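Local structure of EF-P arginine 32 rhamnosyl-transferase (Pseudomonas putida KT2440, 5NV8) at residues A[205-216]-A[233-241]; A[218-229]-A[255-263]. The protein is a rhamnosyltransferase of the EarP family, a glycosyltransferase built from two Rossmann-like domains in the GT-B arrangement. One frame throughout, in Å; residues are numbered along the deposited sequence.

How the contacts relate
Both contacts lie in the domain built on the six-stranded mixed sheet, and both draw on helix 211-220. Contact 1 sets the start of that helix against helix 235-242, on the face of the sheet lined by Leu227 and Val229. Contact 2 joins strand 225-230 to strand 258-263 within the sheet, while the end of the helix meets the turn before that strand. Contact 1 is therefore side-chain packing, with exposed charged residues (Glu207, Arg233, Asp216) and a pocket tyrosine at one end; contact 2 is mainly a backbone ladder, exposed at the turns and buried along the strands. They touch where Leu238 CD2 lies 3.5 Å from Val260 CG2, and Val234 also packs on Val229.

Contact 1 of 2, residues A[205-216]-A[233-241]; sequences AYENPQLGNWLD and RVVAGLSQW. With TRH (2'-deoxy-thymidine-beta-L-rhamnose), chain B.
Leu215 lies over one face of the Trp241 indole: its CB stands 3.7 Å from the centroid of the six-membered ring, a CH-pi contact. The edge of the same indole is used by Asp216. Trp241 NE1 donates to Asp216 OD1 at 2.6 Å; the oxygen lies almost in the ring plane, whereas the indole N-H reaches the carboxylate from above its plane, about 50° out. Face and edge together fix the rotation of the ring, which the first torsion of Trp241, with CG anti to the backbone N (chi1 -178°), carries across to helix 211-220. Leu215 CD1 also meets Leu238 CD1 at 3.6 Å, the two side chains crossing at about a right angle. One turn earlier Leu211 splits its two methyls, CD2 against Leu238 N at 3.4 Å beside Gly237, CD1 toward Val234 CG2. The two helices follow successive parallel strands, 199-203 and 225-230, of a Rossmann-like sheet and pack on the same face of it, helix 211-220 being the connection of the beta-alpha-beta crossover between those strands. Toward the ligand, loops replace helices. Glu207 OE2 sits over one face of the Arg233 guanidinium, 2.5 Å from NH1, with OE1 2.8 Å from the same NH1, in a salt bridge whose two planes are 63° apart. At the edge of that guanidinium, Tyr206 CB lies 3.6 Å from Arg233 NH1. The Tyr206 ring runs on to 2'-deoxy-thymidine-beta-L-rhamnose, where its OH donates to phosphate oxygen O4P in a bond modelled very short; His302 and Arg284 border the tyrosine.

Contact 2 of 2, residues A[218-229]-A[255-263]; sequences LATADQPCHLLV and RGALTVQVL
Gln261 reaches back from strand 258-263 along the flank of Leu228 to the ring of His226. Its CB rests 3.6 Å from Leu227 O, and a chi1 of -170° swings CG away from the backbone N into an extended chain that runs beside Leu228, both side chains pointing the same way. At the tip, OE1 lies 3.2 Å from Leu228 CD2 and accepts from His226 NE2 at 3.0 Å, with amide and imidazole planes only 20° apart; NE2 of the glutamine has a weak bond to Gly191 O. His226 is held at both nitrogens, since ND1 pairs with Val195 N, and Thr259 CG2 stands over one face of its ring near the rim. The His226-Gln261 pair lies on the face of the parallel strand pair that also bears Leu228 and Thr259, within the mixed sheet of the Rossmann-like domain. The other face is apolar: Leu258 CD2 meets Cys225 SG at 3.6 Å, and Leu227 CD2 meets Val260 CG2. Between the faces the backbone ladder alternates, as in Thr259 N to Cys225 O (2.8 Å) and Leu227 N to Thr259 O (3.0 Å). A water links Cys225 O with Thr259 OG1, which is also hydrogen-bonded to Thr254 OG1. Before the strand, the type II' turn from Arg255 to Leu258 closes a hairpin with strand 252-255, and Ala257 N at that turn donates to Ala219 O near the end of helix 211-220 in a 3.0 Å bond.

Contact 1 of 2, residues A[205-216]-A[233-241]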
loop_
_atom_site.group_PDB
_atom_site.type_symbol
_atom_site.label_atom_id
_atom_site.label_comp_id
_atom_site.label_asym_id
_atom_site.label_seq_id
_atom_site.Cartn_x
_atom_site.Cartn_y
_atom_site.Cartn_z
ATOM N N ALA A 205 -4.585 -4.537 -7.052
ATOM C CA ALA A 205 -5.182 -3.399 -7.740
ATOM C C ALA A 205 -6.641 -3.712 -8.053
ATOM O O ALA A 205 -7.181 -4.741 -7.635
ATOM C CB ALA A 205 -4.384 -3.062 -9.006
ATOM N N TYR A 206 -7.279 -2.808 -8.790
ATOM C CA TYR A 206 -8.631 -3.007 -9.290
ATOM C C TYR A 206 -8.551 -3.687 -10.659
ATOM O O TYR A 206 -7.545 -4.322 -10.990
ATOM C CB TYR A 206 -9.371 -1.667 -9.343
ATOM C CG TYR A 206 -9.228 -0.824 -8.095
ATOM C CD1 TYR A 206 -10.057 -1.022 -6.998
ATOM C CD2 TYR A 206 -8.265 0.173 -8.018
ATOM C CE1 TYR A 206 -9.930 -0.250 -5.858
ATOM C CE2 TYR A 206 -8.128 0.946 -6.885
ATOM C CZ TYR A 206 -8.962 0.733 -5.809
ATOM O OH TYR A 206 -8.819 1.505 -4.682
ATOM N N GLU A 207 -9.600 -3.569 -11.467
ATOM C CA GLU A 207 -9.546 -4.049 -12.843
ATOM C C GLU A 207 -8.784 -3.037 -13.685
ATOM O O GLU A 207 -9.193 -1.876 -13.795
ATOM C CB GLU A 207 -10.945 -4.272 -13.418
ATOM C CG GLU A 207 -11.861 -5.153 -12.590
ATOM C CD GLU A 207 -12.460 -4.422 -11.413
ATOM O OE1 GLU A 207 -12.822 -3.237 -11.568
ATOM O OE2 GLU A 207 -12.570 -5.028 -10.328
ATOM N N ASN A 208 -7.674 -3.473 -14.270
ATOM C CA ASN A 208 -6.869 -2.610 -15.116
ATOM C C ASN A 208 -6.939 -3.106 -16.550
ATOM O O ASN A 208 -6.641 -4.283 -16.806
ATOM C CB ASN A 208 -5.421 -2.572 -14.632
ATOM C CG ASN A 208 -4.705 -1.311 -15.056
ATOM O OD1 ASN A 208 -4.509 -1.069 -16.246
ATOM N ND2 ASN A 208 -4.322 -0.490 -14.084
ATOM N N PRO A 209 -7.325 -2.263 -17.509
ATOM C CA PRO A 209 -7.415 -2.719 -18.904
ATOM C C PRO A 209 -6.055 -2.965 -19.542
ATOM O O PRO A 209 -5.973 -3.264 -20.737
ATOM C CB PRO A 209 -8.165 -1.573 -19.597
ATOM C CG PRO A 209 -7.881 -0.373 -18.757
ATOM C CD PRO A 209 -7.792 -0.875 -17.343
ATOM N N GLN A 210 -4.980 -2.845 -18.759
ATOM C CA GLN A 210 -3.631 -3.054 -19.263
ATOM C C GLN A 210 -2.908 -4.199 -18.568
ATOM O O GLN A 210 -1.696 -4.357 -18.763
ATOM C CB GLN A 210 -2.812 -1.766 -19.145
ATOM C CG GLN A 210 -3.037 -0.845 -20.320
ATOM C CD GLN A 210 -1.917 -0.905 -21.334
ATOM O OE1 GLN A 210 -0.957 -1.661 -21.177
ATOM N NE2 GLN A 210 -2.062 -0.148 -22.413
ATOM N N LEU A 211 -3.614 -5.003 -17.770
ATOM C CA LEU A 211 -2.982 -6.151 -17.130
ATOM C C LEU A 211 -2.425 -7.121 -18.165
ATOM O O LEU A 211 -1.321 -7.652 -17.998
ATOM C CB LEU A 211 -3.981 -6.858 -16.214
ATOM C CG LEU A 211 -3.556 -8.212 -15.641
ATOM C CD1 LEU A 211 -2.718 -8.038 -14.381
ATOM C CD2 LEU A 211 -4.774 -9.077 -15.363
ATOM N N GLY A 212 -3.169 -7.349 -19.250
ATOM C CA GLY A 212 -2.719 -8.292 -20.262
ATOM C C GLY A 212 -1.412 -7.885 -20.914
ATOM O O GLY A 212 -0.544 -8.726 -21.163
ATOM N N ASN A 213 -1.251 -6.590 -21.201
ATOM C CA ASN A 213 -0.019 -6.126 -21.831
ATOM C C ASN A 213 1.171 -6.258 -20.886
ATOM O O ASN A 213 2.288 -6.555 -21.325
ATOM C CB ASN A 213 -0.177 -4.680 -22.301
ATOM C CG ASN A 213 -1.131 -4.546 -23.476
ATOM O OD1 ASN A 213 -1.365 -5.503 -24.216
ATOM N ND2 ASN A 213 -1.686 -3.351 -23.654
ATOM N N TRP A 214 0.952 -6.045 -19.586
ATOM C CA TRP A 214 2.042 -6.172 -18.621
ATOM C C TRP A 214 2.468 -7.627 -18.462
ATOM O O TRP A 214 3.664 -7.938 -18.480
ATOM C CB TRP A 214 1.623 -5.588 -17.273
ATOM C CG TRP A 214 2.777 -5.323 -16.357
ATOM C CD1 TRP A 214 4.085 -5.178 -16.711
ATOM C CD2 TRP A 214 2.727 -5.176 -14.934
ATOM N NE1 TRP A 214 4.853 -4.947 -15.598
ATOM C CE2 TRP A 214 4.043 -4.940 -14.493
ATOM C CE3 TRP A 214 1.697 -5.217 -13.989
ATOM C CZ2 TRP A 214 4.358 -4.745 -13.150
ATOM C CZ3 TRP A 214 2.011 -5.024 -12.656
ATOM C CH2 TRP A 214 3.331 -4.792 -12.249
ATOM N N LEU A 215 1.498 -8.531 -18.297
ATOM C CA LEU A 215 1.828 -9.944 -18.153
ATOM C C LEU A 215 2.457 -10.508 -19.421
ATOM O O LEU A 215 3.261 -11.443 -19.346
ATOM C CB LEU A 215 0.580 -10.742 -17.778
ATOM C CG LEU A 215 -0.229 -10.253 -16.575
ATOM C CD1 LEU A 215 -1.406 -11.187 -16.322
ATOM C CD2 LEU A 215 0.640 -10.127 -15.335
ATOM N N ASP A 216 2.106 -9.962 -20.589
ATOM C CA ASP A 216 2.796 -10.353 -21.814
ATOM C C ASP A 216 4.248 -9.891 -21.790
ATOM O O ASP A 216 5.136 -10.588 -22.296
ATOM C CB ASP A 216 2.073 -9.783 -23.035
ATOM C CG ASP A 216 0.753 -10.479 -23.311
ATOM O OD1 ASP A 216 0.574 -11.627 -22.854
ATOM O OD2 ASP A 216 -0.104 -9.878 -23.994
ATOM N N ARG A 233 -9.858 -8.197 -6.695
ATOM C CA ARG A 233 -10.469 -7.749 -7.947
ATOM C C ARG A 233 -9.553 -7.896 -9.166
ATOM O O ARG A 233 -9.930 -7.428 -10.250
ATOM C CB ARG A 233 -10.913 -6.293 -7.795
ATOM C CG ARG A 233 -12.032 -6.108 -6.778
ATOM C CD ARG A 233 -12.298 -4.644 -6.451
ATOM N NE ARG A 233 -13.582 -4.197 -6.983
ATOM C CZ ARG A 233 -13.720 -3.472 -8.088
ATOM N NH1 ARG A 233 -12.647 -3.091 -8.767
ATOM N NH2 ARG A 233 -14.926 -3.117 -8.505
ATOM N N VAL A 234 -8.386 -8.522 -9.047
ATOM C CA VAL A 234 -7.478 -8.675 -10.175
ATOM C C VAL A 234 -7.403 -10.113 -10.680
ATOM O O VAL A 234 -6.964 -10.328 -11.820
ATOM C CB VAL A 234 -6.067 -8.155 -9.825
ATOM C CG1 VAL A 234 -5.325 -9.164 -8.970
ATOM C CG2 VAL A 234 -5.277 -7.820 -11.087
ATOM N N VAL A 235 -7.830 -11.098 -9.886
ATOM C CA VAL A 235 -7.762 -12.488 -10.322
ATOM C C VAL A 235 -8.699 -12.761 -11.493
ATOM O O VAL A 235 -8.497 -13.737 -12.224
ATOM C CB VAL A 235 -8.067 -13.432 -9.144
ATOM C CG1 VAL A 235 -7.500 -14.819 -9.410
ATOM C CG2 VAL A 235 -7.502 -12.862 -7.852
ATOM N N ALA A 236 -9.714 -11.920 -11.697
ATOM C CA ALA A 236 -10.635 -12.117 -12.812
ATOM C C ALA A 236 -9.919 -11.947 -14.146
ATOM O O ALA A 236 -9.910 -12.857 -14.983
ATOM C CB ALA A 236 -11.812 -11.144 -12.699
ATOM N N GLY A 237 -9.310 -10.778 -14.360
ATOM C CA GLY A 237 -8.561 -10.553 -15.585
ATOM C C GLY A 237 -7.309 -11.399 -15.677
ATOM O O GLY A 237 -6.862 -11.733 -16.778
ATOM N N LEU A 238 -6.722 -11.745 -14.529
ATOM C CA LEU A 238 -5.608 -12.687 -14.518
ATOM C C LEU A 238 -6.017 -14.018 -15.133
ATOM O O LEU A 238 -5.257 -14.618 -15.903
ATOM C CB LEU A 238 -5.114 -12.884 -13.085
ATOM C CG LEU A 238 -3.696 -13.406 -12.854
ATOM C CD1 LEU A 238 -2.670 -12.318 -13.119
ATOM C CD2 LEU A 238 -3.568 -13.925 -11.429
ATOM N N SER A 239 -7.224 -14.490 -14.814
ATOM C CA SER A 239 -7.708 -15.735 -15.397
ATOM C C SER A 239 -7.989 -15.574 -16.885
ATOM O O SER A 239 -7.670 -16.465 -17.681
ATOM C CB SER A 239 -8.958 -16.210 -14.657
ATOM O OG SER A 239 -8.773 -16.150 -13.253
ATOM N N GLN A 240 -8.580 -14.443 -17.283
ATOM C CA GLN A 240 -8.851 -14.197 -18.696
ATOM C C GLN A 240 -7.573 -14.121 -19.521
ATOM O O GLN A 240 -7.624 -14.310 -20.741
ATOM C CB GLN A 240 -9.651 -12.903 -18.864
ATOM C CG GLN A 240 -10.913 -12.826 -18.020
ATOM C CD GLN A 240 -11.405 -11.400 -17.838
ATOM O OE1 GLN A 240 -11.193 -10.543 -18.696
ATOM N NE2 GLN A 240 -12.064 -11.140 -16.713
ATOM N N TRP A 241 -6.431 -13.844 -18.888
ATOM C CA TRP A 241 -5.170 -13.800 -19.617
ATOM C C TRP A 241 -4.569 -15.192 -19.779
ATOM O O TRP A 241 -4.095 -15.541 -20.865
ATOM C CB TRP A 241 -4.182 -12.873 -18.907
ATOM C CG TRP A 241 -2.871 -12.751 -19.623
ATOM C CD1 TRP A 241 -2.591 -11.950 -20.693
ATOM C CD2 TRP A 241 -1.665 -13.467 -19.332
ATOM N NE1 TRP A 241 -1.285 -12.119 -21.081
ATOM C CE2 TRP A 241 -0.694 -13.044 -20.262
ATOM C CE3 TRP A 241 -1.311 -14.421 -18.372
ATOM C CZ2 TRP A 241 0.608 -13.542 -20.261
ATOM C CZ3 TRP A 241 -0.017 -14.916 -18.374
ATOM C CH2 TRP A 241 0.926 -14.475 -19.313
HETATM O O4P TRH B . -8.832 -0.006 -2.875
HETATM P P2 TRH B . -8.625 -0.028 -1.405
HETATM O O3P TRH B . -9.236 -1.363 -0.725
HETATM O O1 TRH B . -9.277 1.249 -0.669
HETATM C C1 TRH B . -9.974 2.217 -1.479
HETATM C C2 TRH B . -10.403 3.426 -0.635
HETATM O O2 TRH B . -10.780 3.030 0.684
HETATM C C3 TRH B . -11.623 4.106 -1.267
HETATM O O3 TRH B . -12.812 3.393 -0.901
HETATM C C4 TRH B . -11.484 4.085 -2.775
HETATM O O4 TRH B . -10.255 4.739 -3.142
HETATM O OPP TRH B . -7.048 -0.046 -1.051
HETATM P P TRH B . -6.564 0.310 0.432
HETATM O O1P TRH B . -6.900 1.692 0.854
HETATM O O2P TRH B . -4.973 0.043 0.493
HETATM O "O5'" TRH B . -7.189 -0.800 1.416
HETATM C "C5'" TRH B . -6.619 -2.106 1.466
HETATM C "C4'" TRH B . -6.529 -2.531 2.922
HETATM O "O4'" TRH B . -6.480 -3.984 2.924
HETATM C "C3'" TRH B . -5.186 -2.099 3.476
HETATM O "O3'" TRH B . -5.185 -2.262 4.900
HETATM C "C2'" TRH B . -4.323 -3.173 2.856
HETATM C "C1'" TRH B . -5.151 -4.312 3.399
HETATM N N11 TRH B . -4.742 -5.652 2.925
HETATM C C21 TRH B . -4.545 -6.616 3.833
HETATM O O21 TRH B . -4.691 -6.380 5.031
HETATM N N31 TRH B . -4.171 -7.895 3.431
HETATM C C41 TRH B . -3.999 -8.193 2.084
HETATM O O41 TRH B . -3.667 -9.330 1.756
HETATM C C51 TRH B . -4.206 -7.198 1.138
HETATM C C5A TRH B . -4.038 -7.486 -0.210
HETATM C C61 TRH B . -4.582 -5.923 1.553
#

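Contact 2 of 2, residues A[218-229]-A[255-263]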
loop_
_atom_site.group_PDB
_atom_site.type_symbol
_atom_site.label_atom_id
_atom_site.label_comp_id
_atom_site.label_asym_id
_atom_site.label_seq_id
_atom_site.Cartn_x
_atom_site.Cartn_y
_atom_site.Cartn_z
ATOM N N LEU A 218 6.131 -9.446 -18.993
ATOM C CA LEU A 218 6.848 -10.283 -18.035
ATOM C C LEU A 218 7.096 -11.678 -18.594
ATOM O O LEU A 218 8.191 -12.234 -18.435
ATOM C CB LEU A 218 6.064 -10.365 -16.723
ATOM C CG LEU A 218 5.755 -9.045 -16.008
ATOM C CD1 LEU A 218 5.028 -9.288 -14.689
ATOM C CD2 LEU A 218 7.031 -8.250 -15.775
ATOM N N ALA A 219 6.093 -12.259 -19.259
ATOM C CA ALA A 219 6.237 -13.611 -19.786
ATOM C C ALA A 219 7.275 -13.684 -20.896
ATOM O O ALA A 219 7.913 -14.728 -21.075
ATOM C CB ALA A 219 4.889 -14.125 -20.290
ATOM N N THR A 220 7.463 -12.599 -21.643
ATOM C CA THR A 220 8.385 -12.582 -22.772
ATOM C C THR A 220 9.777 -12.087 -22.400
ATOM O O THR A 220 10.663 -12.075 -23.260
ATOM C CB THR A 220 7.821 -11.718 -23.909
ATOM O OG1 THR A 220 7.395 -10.452 -23.392
ATOM C CG2 THR A 220 6.638 -12.410 -24.569
ATOM N N ALA A 221 9.991 -11.678 -21.152
ATOM C CA ALA A 221 11.305 -11.223 -20.729
ATOM C C ALA A 221 12.300 -12.383 -20.725
ATOM O O ALA A 221 11.926 -13.559 -20.696
ATOM C CB ALA A 221 11.229 -10.590 -19.340
ATOM N N ASP A 222 13.584 -12.037 -20.756
ATOM C CA ASP A 222 14.645 -13.035 -20.728
ATOM C C ASP A 222 15.110 -13.367 -19.316
ATOM O O ASP A 222 16.059 -14.140 -19.158
ATOM C CB ASP A 222 15.836 -12.569 -21.573
ATOM C CG ASP A 222 16.400 -11.245 -21.106
ATOM O OD1 ASP A 222 15.703 -10.531 -20.358
ATOM O OD2 ASP A 222 17.542 -10.917 -21.493
ATOM N N GLN A 223 14.468 -12.804 -18.294
ATOM C CA GLN A 223 14.749 -13.117 -16.902
ATOM C C GLN A 223 13.445 -13.442 -16.188
ATOM O O GLN A 223 12.430 -12.770 -16.412
ATOM C CB GLN A 223 15.463 -11.951 -16.200
ATOM C CG GLN A 223 16.861 -11.677 -16.741
ATOM C CD GLN A 223 17.182 -10.198 -16.821
ATOM O OE1 GLN A 223 17.075 -9.472 -15.833
ATOM N NE2 GLN A 223 17.573 -9.743 -18.008
ATOM N N PRO A 224 13.436 -14.460 -15.330
ATOM C CA PRO A 224 12.170 -14.944 -14.771
ATOM C C PRO A 224 11.516 -13.924 -13.852
ATOM O O PRO A 224 12.164 -13.055 -13.265
ATOM C CB PRO A 224 12.581 -16.200 -13.994
ATOM C CG PRO A 224 14.025 -15.993 -13.679
ATOM C CD PRO A 224 14.591 -15.237 -14.846
ATOM N N CYS A 225 10.195 -14.047 -13.736
ATOM C CA CYS A 225 9.403 -13.209 -12.847
ATOM C C CYS A 225 8.477 -14.091 -12.024
ATOM O O CYS A 225 7.832 -14.997 -12.565
ATOM C CB CYS A 225 8.591 -12.170 -13.630
ATOM S SG CYS A 225 7.404 -11.227 -12.629
ATOM N N HIS A 226 8.421 -13.827 -10.718
ATOM C CA HIS A 226 7.513 -14.506 -9.798
ATOM C C HIS A 226 6.520 -13.473 -9.278
ATOM O O HIS A 226 6.893 -12.577 -8.514
ATOM C CB HIS A 226 8.281 -15.165 -8.654
ATOM C CG HIS A 226 7.506 -16.230 -7.941
ATOM N ND1 HIS A 226 8.111 -17.303 -7.320
ATOM C CD2 HIS A 226 6.174 -16.391 -7.754
ATOM C CE1 HIS A 226 7.185 -18.077 -6.782
ATOM N NE2 HIS A 226 6.001 -17.545 -7.031
ATOM N N LEU A 227 5.263 -13.601 -9.694
ATOM C CA LEU A 227 4.216 -12.646 -9.355
ATOM C C LEU A 227 3.315 -13.231 -8.275
ATOM O O LEU A 227 2.777 -14.331 -8.436
ATOM C CB LEU A 227 3.395 -12.283 -10.595
ATOM C CG LEU A 227 2.274 -11.248 -10.464
ATOM C CD1 LEU A 227 2.838 -9.846 -10.344
ATOM C CD2 LEU A 227 1.322 -11.334 -11.650
ATOM N N LEU A 228 3.156 -12.496 -7.180
ATOM C CA LEU A 228 2.314 -12.905 -6.061
ATOM C C LEU A 228 1.048 -12.062 -6.071
ATOM O O LEU A 228 1.116 -10.830 -6.033
ATOM C CB LEU A 228 3.063 -12.763 -4.736
ATOM C CG LEU A 228 4.343 -13.601 -4.633
ATOM C CD1 LEU A 228 5.054 -13.378 -3.302
ATOM C CD2 LEU A 228 4.072 -15.073 -4.862
ATOM N N VAL A 229 -0.104 -12.727 -6.121
ATOM C CA VAL A 229 -1.386 -12.081 -6.340
ATOM C C VAL A 229 -2.332 -12.490 -5.213
ATOM O O VAL A 229 -2.854 -13.596 -5.186
ATOM C CB VAL A 229 -1.976 -12.465 -7.715
ATOM C CG1 VAL A 229 -3.379 -11.911 -7.865
ATOM C CG2 VAL A 229 -1.070 -11.973 -8.835
ATOM N N ARG A 255 4.030 -19.196 -17.437
ATOM C CA ARG A 255 3.998 -18.961 -18.880
ATOM C C ARG A 255 5.287 -18.248 -19.261
ATOM O O ARG A 255 5.451 -17.060 -18.962
ATOM C CB ARG A 255 2.783 -18.132 -19.294
ATOM C CG ARG A 255 1.460 -18.795 -19.024
ATOM C CD ARG A 255 1.141 -19.832 -20.088
ATOM N NE ARG A 255 -0.272 -20.185 -20.062
ATOM C CZ ARG A 255 -0.825 -20.988 -19.159
ATOM N NH1 ARG A 255 -0.084 -21.535 -18.202
ATOM N NH2 ARG A 255 -2.121 -21.242 -19.214
ATOM N N GLY A 256 6.198 -18.966 -19.915
ATOM C CA GLY A 256 7.472 -18.393 -20.303
ATOM C C GLY A 256 8.332 -17.998 -19.118
ATOM O O GLY A 256 8.759 -18.850 -18.336
ATOM N N ALA A 257 8.602 -16.703 -18.983
ATOM C CA ALA A 257 9.406 -16.189 -17.883
ATOM C C ALA A 257 8.576 -15.808 -16.665
ATOM O O ALA A 257 9.149 -15.533 -15.605
ATOM C CB ALA A 257 10.216 -14.971 -18.342
ATOM N N LEU A 258 7.254 -15.787 -16.787
ATOM C CA LEU A 258 6.370 -15.338 -15.719
ATOM C C LEU A 258 5.716 -16.539 -15.053
ATOM O O LEU A 258 5.152 -17.405 -15.732
ATOM C CB LEU A 258 5.305 -14.382 -16.267
ATOM C CG LEU A 258 4.283 -13.725 -15.325
ATOM C CD1 LEU A 258 3.030 -14.576 -15.129
ATOM C CD2 LEU A 258 4.918 -13.381 -13.983
ATOM N N THR A 259 5.788 -16.587 -13.726
ATOM C CA THR A 259 5.082 -17.582 -12.928
ATOM C C THR A 259 4.081 -16.848 -12.046
ATOM O O THR A 259 4.468 -16.024 -11.210
ATOM C CB THR A 259 6.053 -18.414 -12.083
ATOM O OG1 THR A 259 6.718 -19.369 -12.919
ATOM C CG2 THR A 259 5.305 -19.156 -10.995
ATOM N N VAL A 260 2.798 -17.127 -12.248
ATOM C CA VAL A 260 1.716 -16.434 -11.557
ATOM C C VAL A 260 1.299 -17.260 -10.350
ATOM O O VAL A 260 1.265 -18.494 -10.412
ATOM C CB VAL A 260 0.533 -16.179 -12.515
ATOM C CG1 VAL A 260 -0.381 -17.400 -12.635
ATOM C CG2 VAL A 260 -0.250 -14.963 -12.072
ATOM N N GLN A 261 1.005 -16.586 -9.237
ATOM C CA GLN A 261 0.609 -17.273 -8.012
ATOM C C GLN A 261 -0.464 -16.474 -7.291
ATOM O O GLN A 261 -0.334 -15.256 -7.135
ATOM C CB GLN A 261 1.803 -17.502 -7.077
ATOM C CG GLN A 261 1.478 -18.434 -5.912
ATOM C CD GLN A 261 2.705 -18.879 -5.133
ATOM O OE1 GLN A 261 3.765 -18.257 -5.204
ATOM N NE2 GLN A 261 2.562 -19.964 -4.378
ATOM N N VAL A 262 -1.506 -17.170 -6.841
ATOM C CA VAL A 262 -2.645 -16.561 -6.161
ATOM C C VAL A 262 -2.476 -16.734 -4.658
ATOM O O VAL A 262 -2.299 -17.858 -4.170
ATOM C CB VAL A 262 -3.971 -17.176 -6.637
ATOM C CG1 VAL A 262 -5.138 -16.283 -6.248
ATOM C CG2 VAL A 262 -3.942 -17.400 -8.142
ATOM N N LEU A 263 -2.542 -15.628 -3.925
ATOM C CA LEU A 263 -2.385 -15.605 -2.478
ATOM C C LEU A 263 -3.728 -15.409 -1.781
ATOM O O LEU A 263 -4.675 -14.875 -2.367
ATOM C CB LEU A 263 -1.428 -14.479 -2.058
ATOM C CG LEU A 263 0.052 -14.629 -2.413
ATOM C CD1 LEU A 263 0.857 -13.498 -1.801
ATOM C CD2 LEU A 263 0.583 -15.980 -1.954
HETATM O O HOH W 1 9.401 -17.657 -13.227
#